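Local coordinates for halogenase PltM (Pseudomonas fluorescens, PDB 6BZN), which halogenates phenolic substrates with unusual freedom in substrate and halide, chlorinating, brominating or iodinating them, probably as an FAD-dependent enzyme, at residues 443-446 and 447-450; 70-73 and 74-77; 469-472 and 473-477. One frame throughout, in Å; residues are numbered along the deposited sequence.

Contact 1: residues 443-446 and 447-450; sequences DARQ and FDAA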
loop_
_atom_site.group_PDB
_atom_site.type_symbol
_atom_site.label_atom_id
_atom_site.label_comp_id
_atom_site.label_asym_id
_atom_site.label_seq_id
_atom_site.Cartn_x
_atom_site.Cartn_y
_atom_site.Cartn_z
ATOM N N ASP A 443 15.993 12.258 -19.009
ATOM C CA ASP A 443 15.945 13.596 -18.403
ATOM C C ASP A 443 15.290 13.552 -17.009
ATOM O O ASP A 443 14.077 13.710 -16.865
ATOM C CB ASP A 443 15.212 14.559 -19.339
ATOM C CG ASP A 443 15.366 16.029 -18.941
ATOM O OD1 ASP A 443 15.623 16.345 -17.757
ATOM O OD2 ASP A 443 15.190 16.885 -19.836
ATOM N N ALA A 444 16.129 13.356 -15.997
ATOM C CA ALA A 444 15.699 13.298 -14.601
ATOM C C ALA A 444 14.987 14.564 -14.118
ATOM O O ALA A 444 13.980 14.477 -13.412
ATOM C CB ALA A 444 16.894 13.016 -13.713
ATOM N N ARG A 445 15.507 15.740 -14.478
ATOM C CA ARG A 445 14.912 16.993 -13.996
ATOM C C ARG A 445 13.512 17.189 -14.556
ATOM O O ARG A 445 12.612 17.623 -13.848
ATOM C CB ARG A 445 15.797 18.209 -14.306
ATOM C CG ARG A 445 17.170 18.207 -13.646
ATOM C CD ARG A 445 17.134 17.859 -12.162
ATOM N NE ARG A 445 18.439 17.486 -11.622
ATOM C CZ ARG A 445 19.420 18.336 -11.310
ATOM N NH1 ARG A 445 19.279 19.654 -11.485
ATOM N NH2 ARG A 445 20.569 17.859 -10.822
ATOM N N GLN A 446 13.341 16.851 -15.826
ATOM C CA GLN A 446 12.041 16.908 -16.468
ATOM C C GLN A 446 11.037 15.983 -15.764
ATOM O O GLN A 446 9.913 16.383 -15.486
ATOM C CB GLN A 446 12.194 16.528 -17.936
ATOM C CG GLN A 446 10.905 16.319 -18.709
ATOM C CD GLN A 446 11.187 15.829 -20.116
ATOM O OE1 GLN A 446 11.565 16.620 -20.982
ATOM N NE2 GLN A 446 11.032 14.518 -20.349
ATOM N N PHE A 447 11.455 14.752 -15.477
ATOM C CA PHE A 447 10.606 13.813 -14.751
ATOM C C PHE A 447 10.187 14.369 -13.375
ATOM O O PHE A 447 9.010 14.325 -13.012
ATOM C CB PHE A 447 11.292 12.454 -14.543
ATOM C CG PHE A 447 10.629 11.638 -13.463
ATOM C CD1 PHE A 447 9.438 10.956 -13.722
ATOM C CD2 PHE A 447 11.126 11.642 -12.169
ATOM C CE1 PHE A 447 8.791 10.260 -12.707
ATOM C CE2 PHE A 447 10.487 10.950 -11.159
ATOM C CZ PHE A 447 9.313 10.273 -11.426
ATOM N N ASP A 448 11.158 14.839 -12.592
ATOM C CA ASP A 448 10.867 15.347 -11.234
ATOM C C ASP A 448 9.851 16.480 -11.302
ATOM O O ASP A 448 8.923 16.564 -10.486
ATOM C CB ASP A 448 12.123 15.873 -10.529
ATOM C CG ASP A 448 13.193 14.794 -10.265
ATOM O OD1 ASP A 448 12.922 13.578 -10.350
ATOM O OD2 ASP A 448 14.339 15.195 -9.941
ATOM N N ALA A 449 10.030 17.373 -12.276
ATOM C CA ALA A 449 9.138 18.523 -12.414
ATOM C C ALA A 449 7.752 18.088 -12.901
ATOM O O ALA A 449 6.745 18.594 -12.414
ATOM C CB ALA A 449 9.748 19.573 -13.337
ATOM N N ALA A 450 7.695 17.108 -13.802
ATOM C CA ALA A 450 6.413 16.594 -14.285
ATOM C C ALA A 450 5.591 15.921 -13.170
ATOM O O ALA A 450 4.379 16.136 -13.058
ATOM C CB ALA A 450 6.630 15.635 -15.437
#

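Contact 2: residues 70-73 and 74-77; sequences SGFL and LRLL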
loop_
_atom_site.group_PDB
_atom_site.type_symbol
_atom_site.label_atom_id
_atom_site.label_comp_id
_atom_site.label_asym_id
_atom_site.label_seq_id
_atom_site.Cartn_x
_atom_site.Cartn_y
_atom_site.Cartn_z
ATOM N N SER A 70 2.378 0.651 -7.781
ATOM C CA SER A 70 3.595 0.372 -7.020
ATOM C C SER A 70 4.685 -0.171 -7.952
ATOM O O SER A 70 5.854 0.162 -7.788
ATOM C CB SER A 70 3.331 -0.552 -5.825
ATOM O OG SER A 70 3.076 -1.899 -6.205
ATOM N N GLY A 71 4.298 -0.976 -8.947
ATOM C CA GLY A 71 5.255 -1.517 -9.907
ATOM C C GLY A 71 5.878 -0.428 -10.771
ATOM O O GLY A 71 7.083 -0.417 -10.975
ATOM N N PHE A 72 5.059 0.497 -11.264
ATOM C CA PHE A 72 5.569 1.633 -12.031
ATOM C C PHE A 72 6.478 2.514 -11.197
ATOM O O PHE A 72 7.487 2.970 -11.703
ATOM C CB PHE A 72 4.443 2.479 -12.639
ATOM C CG PHE A 72 3.779 1.833 -13.834
ATOM C CD1 PHE A 72 4.524 1.492 -14.964
ATOM C CD2 PHE A 72 2.408 1.601 -13.843
ATOM C CE1 PHE A 72 3.911 0.887 -16.058
ATOM C CE2 PHE A 72 1.793 1.003 -14.935
ATOM C CZ PHE A 72 2.547 0.645 -16.038
ATOM N N LEU A 73 6.130 2.714 -9.920
ATOM C CA LEU A 73 6.944 3.515 -9.021
ATOM C C LEU A 73 8.293 2.873 -8.753
ATOM O O LEU A 73 9.305 3.567 -8.715
ATOM C CB LEU A 73 6.199 3.810 -7.709
ATOM C CG LEU A 73 5.006 4.732 -7.939
ATOM C CD1 LEU A 73 4.057 4.663 -6.755
ATOM C CD2 LEU A 73 5.450 6.163 -8.247
ATOM N N LEU A 74 8.331 1.560 -8.584
ATOM C CA LEU A 74 9.630 0.888 -8.408
ATOM C C LEU A 74 10.480 1.035 -9.666
ATOM O O LEU A 74 11.681 1.301 -9.580
ATOM C CB LEU A 74 9.477 -0.587 -8.052
ATOM C CG LEU A 74 9.027 -0.870 -6.617
ATOM C CD1 LEU A 74 8.572 -2.319 -6.499
ATOM C CD2 LEU A 74 10.121 -0.566 -5.604
ATOM N N ARG A 75 9.859 0.881 -10.826
ATOM C CA ARG A 75 10.575 1.050 -12.096
ATOM C C ARG A 75 11.059 2.495 -12.272
ATOM O O ARG A 75 12.169 2.718 -12.768
ATOM C CB ARG A 75 9.710 0.605 -13.288
ATOM C CG ARG A 75 9.537 -0.911 -13.398
ATOM C CD ARG A 75 8.448 -1.305 -14.408
ATOM N NE ARG A 75 8.871 -1.144 -15.801
ATOM C CZ ARG A 75 8.061 -1.076 -16.873
ATOM N NH1 ARG A 75 6.735 -1.165 -16.767
ATOM N NH2 ARG A 75 8.599 -0.910 -18.077
ATOM N N LEU A 76 10.241 3.469 -11.856
ATOM C CA LEU A 76 10.650 4.874 -11.892
ATOM C C LEU A 76 11.856 5.137 -10.969
ATOM O O LEU A 76 12.818 5.807 -11.367
ATOM C CB LEU A 76 9.494 5.798 -11.530
ATOM C CG LEU A 76 8.449 5.997 -12.640
ATOM C CD1 LEU A 76 7.166 6.590 -12.080
ATOM C CD2 LEU A 76 9.015 6.884 -13.751
ATOM N N LEU A 77 11.808 4.602 -9.750
ATOM C CA LEU A 77 12.936 4.707 -8.831
ATOM C C LEU A 77 14.211 4.120 -9.428
ATOM O O LEU A 77 15.282 4.747 -9.376
ATOM C CB LEU A 77 12.619 4.009 -7.503
ATOM C CG LEU A 77 11.755 4.831 -6.558
ATOM C CD1 LEU A 77 11.089 3.927 -5.515
ATOM C CD2 LEU A 77 12.589 5.920 -5.890
#

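Contact 3: residues 469-472 and 473-477; sequences SLFR and QSCQV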
loop_
_atom_site.group_PDB
_atom_site.type_symbol
_atom_site.label_atom_id
_atom_site.label_comp_id
_atom_site.label_asym_id
_atom_site.label_seq_id
_atom_site.Cartn_x
_atom_site.Cartn_y
_atom_site.Cartn_z
ATOM N N SER A 469 -13.492 14.822 -9.854
ATOM C CA SER A 469 -14.912 15.175 -9.712
ATOM C C SER A 469 -15.779 13.936 -9.416
ATOM O O SER A 469 -16.636 13.959 -8.509
ATOM C CB SER A 469 -15.410 15.889 -10.981
ATOM O OG SER A 469 -16.820 16.062 -10.942
ATOM N N LEU A 470 -15.570 12.859 -10.175
ATOM C CA LEU A 470 -16.268 11.599 -9.913
ATOM C C LEU A 470 -15.976 11.082 -8.506
ATOM O O LEU A 470 -16.900 10.709 -7.779
ATOM C CB LEU A 470 -15.921 10.526 -10.955
ATOM C CG LEU A 470 -16.406 9.104 -10.688
ATOM C CD1 LEU A 470 -17.920 9.003 -10.654
ATOM C CD2 LEU A 470 -15.819 8.176 -11.744
ATOM N N PHE A 471 -14.693 11.083 -8.122
ATOM C CA PHE A 471 -14.314 10.569 -6.818
ATOM C C PHE A 471 -14.944 11.380 -5.685
ATOM O O PHE A 471 -15.545 10.806 -4.794
ATOM C CB PHE A 471 -12.802 10.533 -6.691
ATOM C CG PHE A 471 -12.315 9.961 -5.390
ATOM C CD1 PHE A 471 -12.265 8.600 -5.204
ATOM C CD2 PHE A 471 -11.897 10.799 -4.359
ATOM C CE1 PHE A 471 -11.797 8.066 -4.021
ATOM C CE2 PHE A 471 -11.429 10.270 -3.166
ATOM C CZ PHE A 471 -11.383 8.909 -2.992
ATOM N N ARG A 472 -14.828 12.704 -5.749
ATOM C CA ARG A 472 -15.391 13.604 -4.733
ATOM C C ARG A 472 -16.909 13.386 -4.571
ATOM O O ARG A 472 -17.405 13.151 -3.463
ATOM C CB ARG A 472 -15.054 15.061 -5.107
ATOM C CG ARG A 472 -15.523 16.147 -4.150
ATOM C CD ARG A 472 -15.150 17.556 -4.630
ATOM N NE ARG A 472 -15.470 17.818 -6.046
ATOM C CZ ARG A 472 -16.689 18.076 -6.542
ATOM N NH1 ARG A 472 -17.774 18.119 -5.762
ATOM N NH2 ARG A 472 -16.830 18.293 -7.846
ATOM N N GLN A 473 -17.631 13.409 -5.688
ATOM C CA GLN A 473 -19.088 13.243 -5.654
ATOM C C GLN A 473 -19.530 11.843 -5.217
ATOM O O GLN A 473 -20.493 11.701 -4.462
ATOM C CB GLN A 473 -19.706 13.612 -7.002
ATOM C CG GLN A 473 -19.547 15.082 -7.348
ATOM C CD GLN A 473 -20.189 15.422 -8.683
ATOM O OE1 GLN A 473 -19.505 15.660 -9.678
ATOM N NE2 GLN A 473 -21.500 15.411 -8.715
ATOM N N SER A 474 -18.814 10.813 -5.668
ATOM C CA SER A 474 -19.098 9.441 -5.232
ATOM C C SER A 474 -18.886 9.227 -3.732
ATOM O O SER A 474 -19.691 8.546 -3.100
ATOM C CB SER A 474 -18.261 8.433 -6.027
ATOM O OG SER A 474 -18.556 8.539 -7.403
ATOM N N CYS A 475 -17.811 9.793 -3.173
ATOM C CA CYS A 475 -17.579 9.723 -1.723
ATOM C C CYS A 475 -18.665 10.460 -0.940
ATOM O O CYS A 475 -19.101 9.966 0.099
ATOM C CB CYS A 475 -16.196 10.259 -1.343
ATOM S SG CYS A 475 -14.846 9.203 -1.913
ATOM N N GLN A 476 -19.107 11.613 -1.451
ATOM C CA GLN A 476 -20.235 12.365 -0.857
ATOM C C GLN A 476 -21.492 11.507 -0.816
ATOM O O GLN A 476 -22.175 11.486 0.209
ATOM C CB GLN A 476 -20.535 13.667 -1.622
ATOM C CG GLN A 476 -19.502 14.759 -1.426
ATOM C CD GLN A 476 -19.591 15.907 -2.441
ATOM O OE1 GLN A 476 -20.503 15.965 -3.279
ATOM N NE2 GLN A 476 -18.630 16.834 -2.364
ATOM N N VAL A 477 -21.777 10.796 -1.917
ATOM C CA VAL A 477 -22.920 9.877 -1.981
ATOM C C VAL A 477 -22.799 8.803 -0.899
ATOM O O VAL A 477 -23.773 8.544 -0.173
ATOM C CB VAL A 477 -23.097 9.209 -3.381
ATOM C CG1 VAL A 477 -24.078 8.044 -3.322
ATOM C CG2 VAL A 477 -23.554 10.232 -4.416
#

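Contact 1: residues 443-446 and 447-450
The N-terminal turn of helix 444-452, with Asp-443 as its N-cap, opens with the bond from Phe-447 N to Asp-443 O (3.1 Å, 165° at the hydrogen). Asp-443 also caps with its side chain: OD1 accepts a hydrogen bond from Gln-446 N at 3.0 Å and is met from above the carboxylate plane, 61° out of it. This uses an N-H that has no carbonyl one turn back within the helix. The ladder then continues regularly, from Asp-448 N to Ala-444 O (3.0 Å) through to Ala-450 N and Gln-446 O (2.9 Å). Asp-448 has CG beside its backbone N (chi1 -64°), which bends the carboxylate back along the helix until CG lies 3.3 Å from Ala-444 O. OD1 and that oxygen are both acceptors and do not bond; the charge is met instead by Arg-80, which forms a salt bridge to OD2. Arg-445 stays apart, with NE 5.0 Å from Asp-448 OD2. The Phe-447 ring, carried inward, lodges among three helices, touching Leu-434 and Leu-438 of 410-441, Leu-76 and Arg-80 of 68-81, and Leu-362 of 352-374.

Contact 2: residues 70-73 and 74-77
Leu-73 and Leu-76, three residues apart on helix 68-81, supply the apolar part of this contact: CD2 of Leu-73 and CD1 of Leu-76 approach to 4.2 Å. Both also touch Leu-362 of helix 352-374, and Leu-76 reaches Leu-435 of helix 410-441. A second kind sets aliphatic branches against backbone oxygens. Leu-76, with CG beside its own backbone N (chi1 -76°), brings that carbon to 3.3 Å from Phe-72 O, and Leu-74 CG likewise lies 3.5 Å from Ser-70 O. The same two oxygens accept the helical bonds, Leu-76 N to Phe-72 O being 2.8 Å and Leu-74 N to Ser-70 O 3.0 Å. The third is a flanking contact of ring and guanidinium. Phe-72 and Arg-75 run side by side in the same direction, and a bend at chi3 (75°) carries the guanidinium round until NH1 is 3.6 Å from Phe-72 CE1, the two planes 30° apart. Were an alanine here in place of Arg-75, the Phe-72 ring would probably lose its flanking guanidinium, and Glu-439 the mate of a long, weak ion pair. Ser-70 and Leu-74 lie beside Leu-354 and Ile-33, which bind FAD in a structure of this protein, though none is bound here. Within this stretch, then, the leucine chains are buried, while the charged end sits at a partly exposed margin beside an aromatic ring.

Contact 3: residues 469-472 and 473-477
Phe-471 and Cys-475 form the tight side of this two-turn piece of helix 465-483. The sulfur stands over one face of the ring, 3.8 Å from its centroid and 16° off the normal; the nearest ring atom to SG is CZ, at 3.6 Å. Phe-471 holds CG anti to its own N (chi1 -178°), whereas Cys-475 has SG beside the backbone N, and these different first torsions bring ring and sulfur together one turn apart. Next to them Leu-470 O is gripped twice by Ser-474, through N at 2.9 Å and through OG at 2.8 Å, the two donors arriving from opposite faces of the carbonyl plane. The buried hydroxyl is thus satisfied by the helix itself, while Leu-470 CD1 packs 3.3 Å from the same OG.

The outward side is looser. Arg-472 and Gln-476 lie alongside each other with NH1 and NE2 3.7 Å apart; both groups are donors, and the amide nitrogen sits at the edge of the guanidinium, the two planes steeply inclined. Gln-473 crosses Arg-472 with its amide nearly parallel to the guanidinium, 10° between planes, though NH1 comes no nearer to CG than 3.9 Å. Ser-469 OG and Gln-473 OE1 make at most a weak bond (3.0 Å), and OG is also hydrogen-bonded to His-502 NE2. Ring and sulfur face helix 383-406, Ser-474 faces Trp-416 and Leu-495, and Arg-472 and Gln-476 are exposed: the pattern of an amphipathic helix in a helical bundle, with a Cys sulfur-aromatic contact on its inner face.

Overall arrangement
Contacts 1 and 2 belong to one region of helix packing: their centres are 15 Å apart, and they meet directly where Phe-447 CE1 packs 3.5 Å from Leu-76 CD2. Contact 3 stands apart, its centre 31 Å from that of contact 1 and 28 Å from that of contact 2, with nearest atoms about 18 and 16 Å away; helix 410-441 nevertheless touches all three. Only contact 2 borders the FAD site, which is empty in this chain: the side chain of Ser-70 is about 4 Å from that of Leu-354, and that of Leu-74 about 5 Å from that of Ile-33. Contacts 1 and 3 are not near the flavin site.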